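Local coordinates for multi-copper Oxidase CueO (Ochrobactrum, PDB 6EVG), which oxidises lignin model compounds and lignosulfonate as a laccase-like multicopper oxidase, probably passing the electrons through copper to molecular oxygen, at residues V29-S34 against V68-G73; V37-Q42 against A57-A62; T77-N82 against A114-V119; N128-H133 against G148-T153. All coordinates share one frame; numbering follows the deposited sequence.

Contact 1 of 4, residues V29-S34 against V68-G73; sequences VEPDAS and VRLKNG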
loop_
_atom_site.group_PDB
_atom_site.type_symbol
_atom_site.label_atom_id
_atom_site.label_comp_id
_atom_site.label_asym_id
_atom_site.label_seq_id
_atom_site.Cartn_x
_atom_site.Cartn_y
_atom_site.Cartn_z
ATOM N N VAL A 29 7.513 -14.230 9.062
ATOM C CA VAL A 29 8.960 -14.408 8.909
ATOM C C VAL A 29 9.656 -13.365 9.756
ATOM O O VAL A 29 9.357 -12.160 9.653
ATOM C CB VAL A 29 9.379 -14.319 7.435
ATOM C CG1 VAL A 29 10.900 -14.340 7.306
ATOM C CG2 VAL A 29 8.751 -15.439 6.633
ATOM N N GLU A 30 10.598 -13.813 10.575
ATOM C CA GLU A 30 11.450 -12.941 11.382
ATOM C C GLU A 30 12.909 -13.213 11.037
ATOM O O GLU A 30 13.231 -14.280 10.503
ATOM C CB GLU A 30 11.188 -13.178 12.883
ATOM C CG GLU A 30 9.763 -12.800 13.248
ATOM C CD GLU A 30 9.366 -13.219 14.640
ATOM O OE1 GLU A 30 9.342 -14.445 14.942
ATOM O OE2 GLU A 30 9.089 -12.351 15.506
ATOM N N PRO A 31 13.819 -12.276 11.305
ATOM C CA PRO A 31 15.239 -12.523 10.987
ATOM C C PRO A 31 15.730 -13.799 11.669
ATOM O O PRO A 31 15.404 -14.084 12.824
ATOM C CB PRO A 31 15.923 -11.287 11.523
ATOM C CG PRO A 31 14.837 -10.181 11.462
ATOM C CD PRO A 31 13.596 -10.927 11.870
ATOM N N ASP A 32 16.567 -14.540 10.938
ATOM C CA ASP A 32 17.122 -15.812 11.427
ATOM C C ASP A 32 18.306 -15.550 12.337
ATOM O O ASP A 32 18.589 -14.413 12.727
ATOM C CB ASP A 32 17.415 -16.720 10.249
ATOM C CG ASP A 32 18.593 -16.266 9.386
ATOM O OD1 ASP A 32 19.361 -15.377 9.799
ATOM O OD2 ASP A 32 18.760 -16.878 8.271
ATOM N N ALA A 33 19.004 -16.632 12.721
ATOM C CA ALA A 33 20.125 -16.519 13.637
ATOM C C ALA A 33 21.240 -15.653 13.132
ATOM O O ALA A 33 22.043 -15.172 13.921
ATOM C CB ALA A 33 20.668 -17.886 14.021
ATOM N N SER A 34 21.318 -15.462 11.821
ATOM C CA SER A 34 22.298 -14.565 11.203
ATOM C C SER A 34 21.754 -13.183 10.862
ATOM O O SER A 34 22.445 -12.380 10.199
ATOM C CB SER A 34 22.876 -15.237 9.927
ATOM O OG SER A 34 23.545 -16.454 10.192
ATOM N N VAL A 68 6.769 -10.040 7.095
ATOM C CA VAL A 68 8.076 -9.901 7.738
ATOM C C VAL A 68 7.904 -8.998 8.951
ATOM O O VAL A 68 7.426 -7.880 8.839
ATOM C CB VAL A 68 9.107 -9.308 6.764
ATOM C CG1 VAL A 68 10.457 -9.143 7.453
ATOM C CG2 VAL A 68 9.212 -10.146 5.520
ATOM N N ARG A 69 8.247 -9.504 10.156
ATOM C CA ARG A 69 8.136 -8.707 11.377
ATOM C C ARG A 69 9.524 -8.319 11.870
ATOM O O ARG A 69 10.371 -9.215 12.086
ATOM C CB ARG A 69 7.379 -9.477 12.428
ATOM C CG ARG A 69 7.108 -8.630 13.662
ATOM C CD ARG A 69 5.919 -9.160 14.462
ATOM N NE ARG A 69 6.334 -10.353 15.059
ATOM C CZ ARG A 69 5.527 -11.277 15.663
ATOM N NH1 ARG A 69 4.198 -11.157 15.726
ATOM N NH2 ARG A 69 6.084 -12.314 16.256
ATOM N N LEU A 70 9.777 -7.031 11.942
ATOM C CA LEU A 70 11.034 -6.443 12.327
ATOM C C LEU A 70 10.884 -5.620 13.576
ATOM O O LEU A 70 9.902 -4.907 13.762
ATOM C CB LEU A 70 11.515 -5.539 11.211
ATOM C CG LEU A 70 11.707 -6.215 9.841
ATOM C CD1 LEU A 70 12.130 -5.185 8.820
ATOM C CD2 LEU A 70 12.638 -7.380 9.880
ATOM N N LYS A 71 11.888 -5.683 14.447
ATOM C CA LYS A 71 11.913 -4.920 15.688
ATOM C C LYS A 71 12.609 -3.592 15.478
ATOM O O LYS A 71 13.701 -3.547 14.899
ATOM C CB LYS A 71 12.589 -5.683 16.775
ATOM C CG LYS A 71 11.867 -6.944 17.164
ATOM C CD LYS A 71 12.533 -7.695 18.285
ATOM C CE LYS A 71 13.789 -8.360 17.842
ATOM N NZ LYS A 71 14.115 -9.490 18.786
ATOM N N ASN A 72 12.018 -2.493 15.967
ATOM C CA ASN A 72 12.702 -1.240 15.951
ATOM C C ASN A 72 14.044 -1.424 16.653
ATOM O O ASN A 72 14.149 -2.111 17.690
ATOM C CB ASN A 72 11.874 -0.163 16.655
ATOM C CG ASN A 72 12.327 1.215 16.319
ATOM O OD1 ASN A 72 12.713 1.512 15.192
ATOM N ND2 ASN A 72 12.322 2.072 17.356
ATOM N N GLY A 73 15.070 -0.815 16.069
ATOM C CA GLY A 73 16.394 -0.917 16.588
ATOM C C GLY A 73 17.234 -2.106 16.079
ATOM O O GLY A 73 18.441 -2.142 16.340
#

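Contact 2 of 4, residues V37-Q42 against A57-A62; sequences VKLKVQ and AGINGA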
loop_
_atom_site.group_PDB
_atom_site.type_symbol
_atom_site.label_atom_id
_atom_site.label_comp_id
_atom_site.label_asym_id
_atom_site.label_seq_id
_atom_site.Cartn_x
_atom_site.Cartn_y
_atom_site.Cartn_z
ATOM N N VAL A 37 16.596 -12.197 6.454
ATOM C CA VAL A 37 15.263 -12.520 5.945
ATOM C C VAL A 37 15.408 -12.831 4.465
ATOM O O VAL A 37 15.793 -11.946 3.697
ATOM C CB VAL A 37 14.303 -11.352 6.185
ATOM C CG1 VAL A 37 12.953 -11.601 5.479
ATOM C CG2 VAL A 37 14.062 -11.124 7.666
ATOM N N LYS A 38 15.051 -14.045 4.061
ATOM C CA LYS A 38 15.191 -14.464 2.673
ATOM C C LYS A 38 13.876 -14.334 1.905
ATOM O O LYS A 38 12.828 -14.839 2.347
ATOM C CB LYS A 38 15.682 -15.911 2.644
ATOM C CG LYS A 38 17.071 -16.128 3.195
ATOM C CD LYS A 38 17.568 -17.583 3.197
ATOM C CE LYS A 38 18.881 -17.674 3.933
ATOM N NZ LYS A 38 19.364 -19.066 3.872
ATOM N N LEU A 39 13.935 -13.616 0.767
ATOM C CA LEU A 39 12.747 -13.319 -0.057
ATOM C C LEU A 39 13.056 -13.666 -1.494
ATOM O O LEU A 39 13.863 -13.024 -2.135
ATOM C CB LEU A 39 12.420 -11.829 0.031
ATOM C CG LEU A 39 12.161 -11.297 1.448
ATOM C CD1 LEU A 39 12.115 -9.751 1.419
ATOM C CD2 LEU A 39 10.844 -11.849 2.007
ATOM N N LYS A 40 12.396 -14.672 -2.054
ATOM C CA LYS A 40 12.663 -15.150 -3.396
ATOM C C LYS A 40 11.451 -14.839 -4.275
ATOM O O LYS A 40 10.358 -15.384 -4.067
ATOM C CB LYS A 40 12.976 -16.640 -3.408
ATOM C CG LYS A 40 13.291 -17.144 -4.842
ATOM C CD LYS A 40 13.554 -18.623 -4.891
ATOM C CE LYS A 40 13.716 -19.134 -6.325
ATOM N NZ LYS A 40 14.094 -20.572 -6.228
ATOM N N VAL A 41 11.664 -13.988 -5.267
ATOM C CA VAL A 41 10.606 -13.610 -6.222
ATOM C C VAL A 41 10.559 -14.687 -7.302
ATOM O O VAL A 41 11.610 -15.071 -7.860
ATOM C CB VAL A 41 10.885 -12.208 -6.806
ATOM C CG1 VAL A 41 9.753 -11.826 -7.714
ATOM C CG2 VAL A 41 11.106 -11.188 -5.678
ATOM N N GLN A 42 9.363 -15.166 -7.637
ATOM C CA GLN A 42 9.227 -16.306 -8.494
ATOM C C GLN A 42 7.880 -16.334 -9.192
ATOM O O GLN A 42 6.897 -15.850 -8.648
ATOM C CB GLN A 42 9.398 -17.602 -7.685
ATOM C CG GLN A 42 8.377 -17.708 -6.547
ATOM C CD GLN A 42 8.766 -18.763 -5.514
ATOM O OE1 GLN A 42 8.238 -19.876 -5.561
ATOM N NE2 GLN A 42 9.630 -18.427 -4.567
ATOM N N ALA A 57 2.749 -14.717 -9.903
ATOM C CA ALA A 57 4.090 -14.593 -9.348
ATOM C C ALA A 57 3.952 -14.128 -7.926
ATOM O O ALA A 57 2.991 -13.445 -7.581
ATOM C CB ALA A 57 4.950 -13.629 -10.164
ATOM N N GLY A 58 4.928 -14.473 -7.093
ATOM C CA GLY A 58 4.905 -14.116 -5.702
ATOM C C GLY A 58 6.259 -14.135 -5.082
ATOM O O GLY A 58 7.279 -14.220 -5.767
ATOM N N ILE A 59 6.268 -14.057 -3.748
ATOM C CA ILE A 59 7.482 -14.021 -2.950
ATOM C C ILE A 59 7.435 -15.218 -2.017
ATOM O O ILE A 59 6.482 -15.378 -1.225
ATOM C CB ILE A 59 7.630 -12.700 -2.166
ATOM C CG1 ILE A 59 7.513 -11.501 -3.121
ATOM C CG2 ILE A 59 8.922 -12.712 -1.383
ATOM C CD1 ILE A 59 7.595 -10.161 -2.471
ATOM N N ASN A 60 8.441 -16.102 -2.114
ATOM C CA ASN A 60 8.447 -17.328 -1.327
ATOM C C ASN A 60 7.189 -18.178 -1.596
ATOM O O ASN A 60 6.722 -18.929 -0.718
ATOM C CB ASN A 60 8.638 -17.098 0.147
ATOM C CG ASN A 60 9.941 -16.430 0.480
ATOM O OD1 ASN A 60 10.857 -16.331 -0.362
ATOM N ND2 ASN A 60 10.096 -15.986 1.714
ATOM N N GLY A 61 6.695 -18.123 -2.798
ATOM C CA GLY A 61 5.507 -18.805 -3.240
ATOM C C GLY A 61 4.971 -18.140 -4.466
ATOM O O GLY A 61 5.572 -17.219 -5.008
ATOM N N ALA A 62 3.818 -18.655 -4.957
ATOM C CA ALA A 62 3.321 -18.276 -6.262
ATOM C C ALA A 62 2.472 -17.033 -6.314
ATOM O O ALA A 62 2.142 -16.535 -7.393
ATOM C CB ALA A 62 2.524 -19.430 -6.844
#

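Contact 3 of 4, residues T77-N82 against A114-V119; sequences TLSVEN and AWKPEV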
loop_
_atom_site.group_PDB
_atom_site.type_symbol
_atom_site.label_atom_id
_atom_site.label_comp_id
_atom_site.label_asym_id
_atom_site.label_seq_id
_atom_site.Cartn_x
_atom_site.Cartn_y
_atom_site.Cartn_z
ATOM N N THR A 77 19.418 -8.146 7.297
ATOM C CA THR A 77 19.746 -8.299 5.889
ATOM C C THR A 77 18.479 -8.751 5.154
ATOM O O THR A 77 17.961 -9.846 5.455
ATOM C CB THR A 77 20.856 -9.274 5.661
ATOM O OG1 THR A 77 22.030 -8.805 6.341
ATOM C CG2 THR A 77 21.157 -9.433 4.170
ATOM N N LEU A 78 17.988 -7.932 4.228
ATOM C CA LEU A 78 16.837 -8.296 3.389
ATOM C C LEU A 78 17.397 -8.918 2.122
ATOM O O LEU A 78 17.814 -8.223 1.204
ATOM C CB LEU A 78 15.972 -7.063 3.112
ATOM C CG LEU A 78 15.342 -6.421 4.351
ATOM C CD1 LEU A 78 14.677 -5.102 4.025
ATOM C CD2 LEU A 78 14.349 -7.348 5.043
ATOM N N SER A 79 17.481 -10.251 2.136
ATOM C CA SER A 79 18.144 -11.011 1.086
ATOM C C SER A 79 17.148 -11.352 0.013
ATOM O O SER A 79 16.354 -12.306 0.176
ATOM C CB SER A 79 18.773 -12.263 1.646
ATOM O OG SER A 79 19.426 -12.991 0.660
ATOM N N VAL A 80 17.155 -10.615 -1.110
ATOM C CA VAL A 80 16.180 -10.747 -2.179
ATOM C C VAL A 80 16.806 -11.531 -3.324
ATOM O O VAL A 80 17.849 -11.155 -3.859
ATOM C CB VAL A 80 15.698 -9.392 -2.681
ATOM C CG1 VAL A 80 14.609 -9.565 -3.745
ATOM C CG2 VAL A 80 15.183 -8.526 -1.518
ATOM N N GLU A 81 16.213 -12.614 -3.736
ATOM C CA GLU A 81 16.655 -13.386 -4.900
ATOM C C GLU A 81 15.618 -13.269 -6.007
ATOM O O GLU A 81 14.418 -13.468 -5.754
ATOM C CB GLU A 81 16.801 -14.839 -4.520
ATOM C CG GLU A 81 17.180 -15.753 -5.622
ATOM C CD GLU A 81 17.431 -17.200 -5.223
ATOM O OE1 GLU A 81 17.503 -17.540 -4.045
ATOM O OE2 GLU A 81 17.595 -18.026 -6.127
ATOM N N ASN A 82 16.073 -12.949 -7.213
ATOM C CA ASN A 82 15.203 -12.913 -8.375
ATOM C C ASN A 82 15.222 -14.225 -9.075
ATOM O O ASN A 82 16.157 -14.547 -9.809
ATOM C CB ASN A 82 15.604 -11.787 -9.317
ATOM C CG ASN A 82 14.685 -11.683 -10.504
ATOM O OD1 ASN A 82 13.674 -12.412 -10.573
ATOM N ND2 ASN A 82 14.948 -10.775 -11.433
ATOM N N ALA A 114 20.789 -11.725 -7.091
ATOM C CA ALA A 114 20.361 -11.409 -5.738
ATOM C C ALA A 114 20.753 -9.987 -5.368
ATOM O O ALA A 114 21.680 -9.379 -5.943
ATOM C CB ALA A 114 20.934 -12.401 -4.734
ATOM N N TRP A 115 20.097 -9.456 -4.363
ATOM C CA TRP A 115 20.308 -8.088 -3.828
ATOM C C TRP A 115 20.082 -8.201 -2.340
ATOM O O TRP A 115 19.003 -8.667 -1.922
ATOM C CB TRP A 115 19.274 -7.151 -4.478
ATOM C CG TRP A 115 19.210 -5.751 -3.952
ATOM C CD1 TRP A 115 20.187 -4.857 -3.922
ATOM C CD2 TRP A 115 18.011 -5.064 -3.473
ATOM N NE1 TRP A 115 19.689 -3.633 -3.400
ATOM C CE2 TRP A 115 18.345 -3.751 -3.164
ATOM C CE3 TRP A 115 16.694 -5.486 -3.252
ATOM C CZ2 TRP A 115 17.370 -2.821 -2.661
ATOM C CZ3 TRP A 115 15.751 -4.596 -2.763
ATOM C CH2 TRP A 115 16.089 -3.301 -2.498
ATOM N N LYS A 116 21.065 -7.791 -1.539
ATOM C CA LYS A 116 21.028 -8.075 -0.107
ATOM C C LYS A 116 21.304 -6.837 0.741
ATOM O O LYS A 116 22.317 -6.750 1.491
ATOM C CB LYS A 116 22.029 -9.174 0.227
ATOM C CG LYS A 116 21.843 -10.437 -0.576
ATOM C CD LYS A 116 22.782 -11.554 -0.198
ATOM C CE LYS A 116 22.564 -12.801 -1.030
ATOM N NZ LYS A 116 23.378 -13.956 -0.576
ATOM N N PRO A 117 20.481 -5.793 0.616
ATOM C CA PRO A 117 20.665 -4.596 1.432
ATOM C C PRO A 117 20.563 -4.899 2.938
ATOM O O PRO A 117 19.727 -5.721 3.361
ATOM C CB PRO A 117 19.532 -3.678 0.981
ATOM C CG PRO A 117 18.490 -4.625 0.488
ATOM C CD PRO A 117 19.244 -5.733 -0.198
ATOM N N GLU A 118 21.387 -4.221 3.708
ATOM C CA GLU A 118 21.407 -4.352 5.149
ATOM C C GLU A 118 20.830 -3.097 5.781
ATOM O O GLU A 118 21.355 -2.005 5.583
ATOM C CB GLU A 118 22.843 -4.560 5.620
ATOM C CG GLU A 118 23.457 -5.824 5.036
ATOM C CD GLU A 118 24.912 -6.039 5.366
ATOM O OE1 GLU A 118 25.497 -5.272 6.165
ATOM O OE2 GLU A 118 25.443 -7.067 4.846
ATOM N N VAL A 119 19.744 -3.259 6.502
ATOM C CA VAL A 119 18.957 -2.134 7.061
ATOM C C VAL A 119 19.004 -2.127 8.554
ATOM O O VAL A 119 18.786 -3.144 9.195
ATOM C CB VAL A 119 17.479 -2.208 6.571
ATOM C CG1 VAL A 119 16.644 -1.163 7.243
ATOM C CG2 VAL A 119 17.416 -2.198 5.049
#

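Contact 4 of 4, residues N128-H133 against G148-T153; sequences NWFHPH and GLMVVT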
loop_
_atom_site.group_PDB
_atom_site.type_symbol
_atom_site.label_atom_id
_atom_site.label_comp_id
_atom_site.label_asym_id
_atom_site.label_seq_id
_atom_site.Cartn_x
_atom_site.Cartn_y
_atom_site.Cartn_z
ATOM N N ASN A 128 3.677 -1.801 7.089
ATOM C CA ASN A 128 4.287 -1.448 5.796
ATOM C C ASN A 128 4.187 -2.608 4.843
ATOM O O ASN A 128 3.648 -3.685 5.190
ATOM C CB ASN A 128 5.713 -0.949 6.028
ATOM C CG ASN A 128 5.727 0.105 7.125
ATOM O OD1 ASN A 128 5.114 1.162 6.948
ATOM N ND2 ASN A 128 6.405 -0.188 8.206
ATOM N N TRP A 129 4.733 -2.467 3.640
ATOM C CA TRP A 129 4.655 -3.544 2.655
ATOM C C TRP A 129 5.764 -3.385 1.634
ATOM O O TRP A 129 6.561 -2.459 1.707
ATOM C CB TRP A 129 3.263 -3.668 2.031
ATOM C CG TRP A 129 2.857 -2.550 1.125
ATOM C CD1 TRP A 129 2.731 -1.222 1.393
ATOM C CD2 TRP A 129 2.375 -2.727 -0.212
ATOM N NE1 TRP A 129 2.218 -0.566 0.291
ATOM C CE2 TRP A 129 2.014 -1.479 -0.714
ATOM C CE3 TRP A 129 2.232 -3.847 -1.046
ATOM C CZ2 TRP A 129 1.477 -1.320 -2.006
ATOM C CZ3 TRP A 129 1.719 -3.711 -2.304
ATOM C CH2 TRP A 129 1.324 -2.431 -2.784
ATOM N N PHE A 130 5.808 -4.302 0.663
ATOM C CA PHE A 130 6.835 -4.221 -0.370
ATOM C C PHE A 130 6.357 -4.875 -1.622
ATOM O O PHE A 130 5.532 -5.812 -1.590
ATOM C CB PHE A 130 8.198 -4.797 0.125
ATOM C CG PHE A 130 8.150 -6.134 0.748
ATOM C CD1 PHE A 130 8.347 -7.295 0.020
ATOM C CD2 PHE A 130 7.994 -6.289 2.126
ATOM C CE1 PHE A 130 8.372 -8.545 0.636
ATOM C CE2 PHE A 130 7.981 -7.550 2.745
ATOM C CZ PHE A 130 8.178 -8.649 1.991
ATOM N N HIS A 131 6.867 -4.398 -2.759
ATOM C CA HIS A 131 6.326 -4.787 -4.063
ATOM C C HIS A 131 7.265 -4.217 -5.124
ATOM O O HIS A 131 8.078 -3.346 -4.825
ATOM C CB HIS A 131 4.910 -4.221 -4.219
ATOM C CG HIS A 131 4.862 -2.734 -4.071
ATOM N ND1 HIS A 131 5.209 -1.865 -5.091
ATOM C CD2 HIS A 131 4.629 -1.965 -2.999
ATOM C CE1 HIS A 131 5.106 -0.624 -4.627
ATOM N NE2 HIS A 131 4.715 -0.656 -3.366
ATOM N N PRO A 132 7.124 -4.660 -6.367
ATOM C CA PRO A 132 8.040 -4.146 -7.430
ATOM C C PRO A 132 7.782 -2.685 -7.691
ATOM O O PRO A 132 6.672 -2.156 -7.530
ATOM C CB PRO A 132 7.677 -4.976 -8.656
ATOM C CG PRO A 132 7.079 -6.244 -8.073
ATOM C CD PRO A 132 6.314 -5.746 -6.891
ATOM N N HIS A 133 8.817 -2.005 -8.149
ATOM C CA HIS A 133 8.716 -0.613 -8.570
ATOM C C HIS A 133 9.666 -0.479 -9.756
ATOM O O HIS A 133 10.895 -0.490 -9.610
ATOM C CB HIS A 133 9.050 0.378 -7.452
ATOM C CG HIS A 133 8.765 1.782 -7.870
ATOM N ND1 HIS A 133 7.478 2.241 -8.063
ATOM C CD2 HIS A 133 9.589 2.793 -8.210
ATOM C CE1 HIS A 133 7.545 3.491 -8.497
ATOM N NE2 HIS A 133 8.823 3.846 -8.613
ATOM N N GLY A 148 4.689 -8.393 -0.484
ATOM C CA GLY A 148 4.693 -8.946 0.879
ATOM C C GLY A 148 4.417 -7.814 1.868
ATOM O O GLY A 148 4.287 -6.675 1.479
ATOM N N LEU A 149 4.325 -8.201 3.132
ATOM C CA LEU A 149 3.967 -7.285 4.211
ATOM C C LEU A 149 5.141 -7.126 5.155
ATOM O O LEU A 149 5.957 -8.032 5.290
ATOM C CB LEU A 149 2.721 -7.791 4.956
ATOM C CG LEU A 149 1.520 -8.046 4.088
ATOM C CD1 LEU A 149 0.366 -8.601 4.919
ATOM C CD2 LEU A 149 1.077 -6.795 3.330
ATOM N N MET A 150 5.228 -5.975 5.830
ATOM C CA MET A 150 6.370 -5.686 6.701
ATOM C C MET A 150 5.965 -4.873 7.891
ATOM O O MET A 150 5.691 -3.675 7.721
ATOM C CB MET A 150 7.474 -4.987 5.871
ATOM C CG MET A 150 8.739 -4.737 6.658
ATOM S SD MET A 150 10.137 -4.206 5.608
ATOM C CE MET A 150 10.648 -5.728 4.868
ATOM N N VAL A 151 5.872 -5.491 9.054
ATOM C CA VAL A 151 5.543 -4.813 10.287
ATOM C C VAL A 151 6.806 -4.408 11.020
ATOM O O VAL A 151 7.706 -5.240 11.206
ATOM C CB VAL A 151 4.653 -5.720 11.180
ATOM C CG1 VAL A 151 4.536 -5.143 12.585
ATOM C CG2 VAL A 151 3.296 -5.919 10.546
ATOM N N VAL A 152 6.879 -3.138 11.431
ATOM C CA VAL A 152 7.877 -2.682 12.388
ATOM C C VAL A 152 7.175 -2.595 13.738
ATOM O O VAL A 152 6.167 -1.897 13.855
ATOM C CB VAL A 152 8.489 -1.316 12.011
ATOM C CG1 VAL A 152 9.392 -0.820 13.128
ATOM C CG2 VAL A 152 9.272 -1.459 10.706
ATOM N N THR A 153 7.690 -3.275 14.732
ATOM C CA THR A 153 7.165 -3.275 16.098
ATOM C C THR A 153 8.189 -2.726 17.055
ATOM O O THR A 153 9.375 -2.976 16.903
ATOM C CB THR A 153 6.681 -4.639 16.519
ATOM O OG1 THR A 153 6.057 -4.495 17.806
ATOM C CG2 THR A 153 7.751 -5.676 16.525
#

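Contact 1 of 4, residues V29-S34 against V68-G73
Val-29 and Val-68 pair as parallel beta partners, and Val-29 is bonded to the two neighbours of Val-68: Arg-69 N donates to Val-29 O at 2.9 Å, and Leu-67 makes the other bond. The same carbonyl oxygen also receives the CA-H of Val-68, with Val-68 CA 3.2 Å from Val-29 O. Pro-31 has no N-H for the next rung, which is consistent with the ladder ending here; Pro-31 CD takes the place of that hydrogen, 3.7 Å from Arg-69 O.

The charged contact lies on the exposed side. Glu-30 and Arg-69 run side by side in the same direction, and a salt bridge joins Glu-30 OE2 to Arg-69 NH2 at 3.1 Å. A weak hydrogen bond from Arg-69 NE to Glu-30 OE2, 3.4 Å long, supplements it. The oxygen sits at the edge of the guanidinium, close to its plane, whereas the arginine comes from above the carboxylate, the two planes being 71° apart. A bend in the arginine chain at chi3 (71°) turns NE and NH2 to this one oxygen. Long, flexible charged chains suit a position where solvent is near.

The whole arrangement forms one border of a cupredoxin-like beta sandwich, strand 28-29 being the outermost of its sheet beside strand 67-71. Val-29 and Val-68 turn their branched side chains to the same face, where both meet Val-37 of the facing sheet.

Apolar contact is supplied by Pro-31, whose CG lies 3.9 Å from Leu-70 CD2. Leu-70, buried, reaches back with this branch, and both residues also touch Val-76 on strand 75-82.

Contact 2 of 4, residues V37-Q42 against A57-A62
Val-41 and Ile-59 face each other across a beta hairpin, strands 36-46 and 54-59, at one border of a sheet in the cupredoxin-like domain. They form an antiparallel non-hydrogen-bonded pair, and Gln-42 and Gly-58 make the hydrogen-bonded pair next to it, with Gly-58 N 2.9 Å from Gln-42 O. Glycine suits position 58, since a CB there would run into Gly-61 O.

The tight part continues beyond this ladder. After Ile-59 the strand ends, and Asn-60, with phi positive at 58°, imitates a continuing strand with its carboxamide, which has an NH2 donor and a carbonyl acceptor side by side. Its ND2 donates to Lys-38 O at 3.0 Å, in the plane of that carbonyl, and its OD1 accepts from Lys-40 N at 2.8 Å. Lys-40 O is gripped from opposite faces of its plane, by Asn-60 N at 2.8 Å and Gln-42 NE2 at 3.2 Å. Chi1 of 58° lays the Gln-42 chain over Gly-61, its CG 3.2 Å from Gly-61 O. On the apolar face, Ile-59 CG2 meets Leu-39 CB at 3.9 Å; bulky aliphatic groups fit because this side turns inward, both resting on Phe-130 from the opposing sheet.

The solvent side is looser. Lys-38 and Lys-40 carry their extended chains away from the partner strand, and Lys-40 CB stays 3.7 Å from Asn-60 OD1.

Contact 3 of 4, residues T77-N82 against A114-V119
Val-80 and Trp-115 are locked together by a pair of backbone hydrogen bonds: Val-80 N to Trp-115 O at 2.8 Å, and Trp-115 N to Val-80 O at 2.9 Å. A third, Leu-78 N to Pro-117 O, resumes the antiparallel ladder two residues along. Between them Leu-78 O meets Pro-117, which has no N-H to offer; instead Pro-117 CD lies 3.2 Å from Leu-78 O, and the strand is interrupted here.

Apolar contacts gather on the inner face. Val-80 CG2 lies 3.8 Å from Trp-115 CE3, the two side chains pointing the same way, and Leu-78 CD1 meets Val-119 CG2 at 4.1 Å. Pro-117 CD sits over the centre of the indole, and Trp-92 of the opposing cupredoxin-like sheet also meets this ring.

On the outer face, Lys-116 runs extended past Ser-79, whose OG, turned opposite the backbone N (chi1 -179°), touches the aliphatic CE of Lys-116 at 3.6 Å. Thr-77 OG1 is 3.6 Å from Glu-118 CG, the chains lying alongside each other. These contacts use methylene groups, so the lysine and glutamate can keep their charges toward solvent while the backbone bonds hold the sheet's border.

Contact 4 of 4, residues N128-H133 against G148-T153
Chi1 of 50° sets the ring of Phe-130 between its backbone N and carbonyl carbon and folds it back over Gly-148, while a similar value in Trp-129 (69°) carries the indole off the opposite face of the strand. Gly-148 CA lies 3.8 Å from the centroid of the phenyl ring, almost straight above its face, a CH-pi contact. Because glycine bears no side chain, the ring can settle directly on the backbone. Phe-130 CE2 also comes within 3.3 Å of Leu-149 O, obliquely to the ring. Met-150 closes the rim: its CB lies in the ring plane at the edge, and a bend at chi3 brings CE to 3.9 Å from Phe-130 CD2. A slim, flexible thioether chain suits this curved fit.

On the Trp-129 side, CB touches Leu-149 CD2 at 4.0 Å, and Gly-148 O stands at the edge of the indole. Four backbone hydrogen bonds tie the antiparallel strands, two between Asn-128 and Met-150 and two between Phe-130 and Gly-148; the shortest runs from Asn-128 N to Met-150 O at 2.8 Å. The buried amide of Asn-128 is satisfied elsewhere, ND2 by Ser-126 and OD1 by Arg-269.

Just past the pairing, His-131 ND1 donates to Pro-132 O at 2.9 Å, and its NE2 is hydrogen-bonded to His-93. His-131 CD2 lies over one face of the indole of Trp-129, toward its rim. This His-Pro-His sequence, at the end of a buried cupredoxin strand, matches the His-X-His motifs that in multicopper oxidases hold the trinuclear copper cluster.

In the fold
The four contacts belong to one beta sandwich. Contacts 2 and 3, whose centres are about 12 Å apart, share a sheet: Leu-39 N approaches Ser-79 O at 2.8 Å, a probable hydrogen bond. Contacts 1 and 4, centres about 13 Å apart, share the other, where Val-68 N lies 2.8 Å from Leu-149 O. Between the sheets, Leu-78 CD2 of contact 3 meets Met-150 CE of contact 4 at 4.0 Å. Contact 4 leads to the histidines probably serving the trinuclear centre: His-133 stacks on His-489 and His-131 meets His-491, the residues on either side of Cys-490 in the sequence, which with His-434 and His-495 binds the copper seen here.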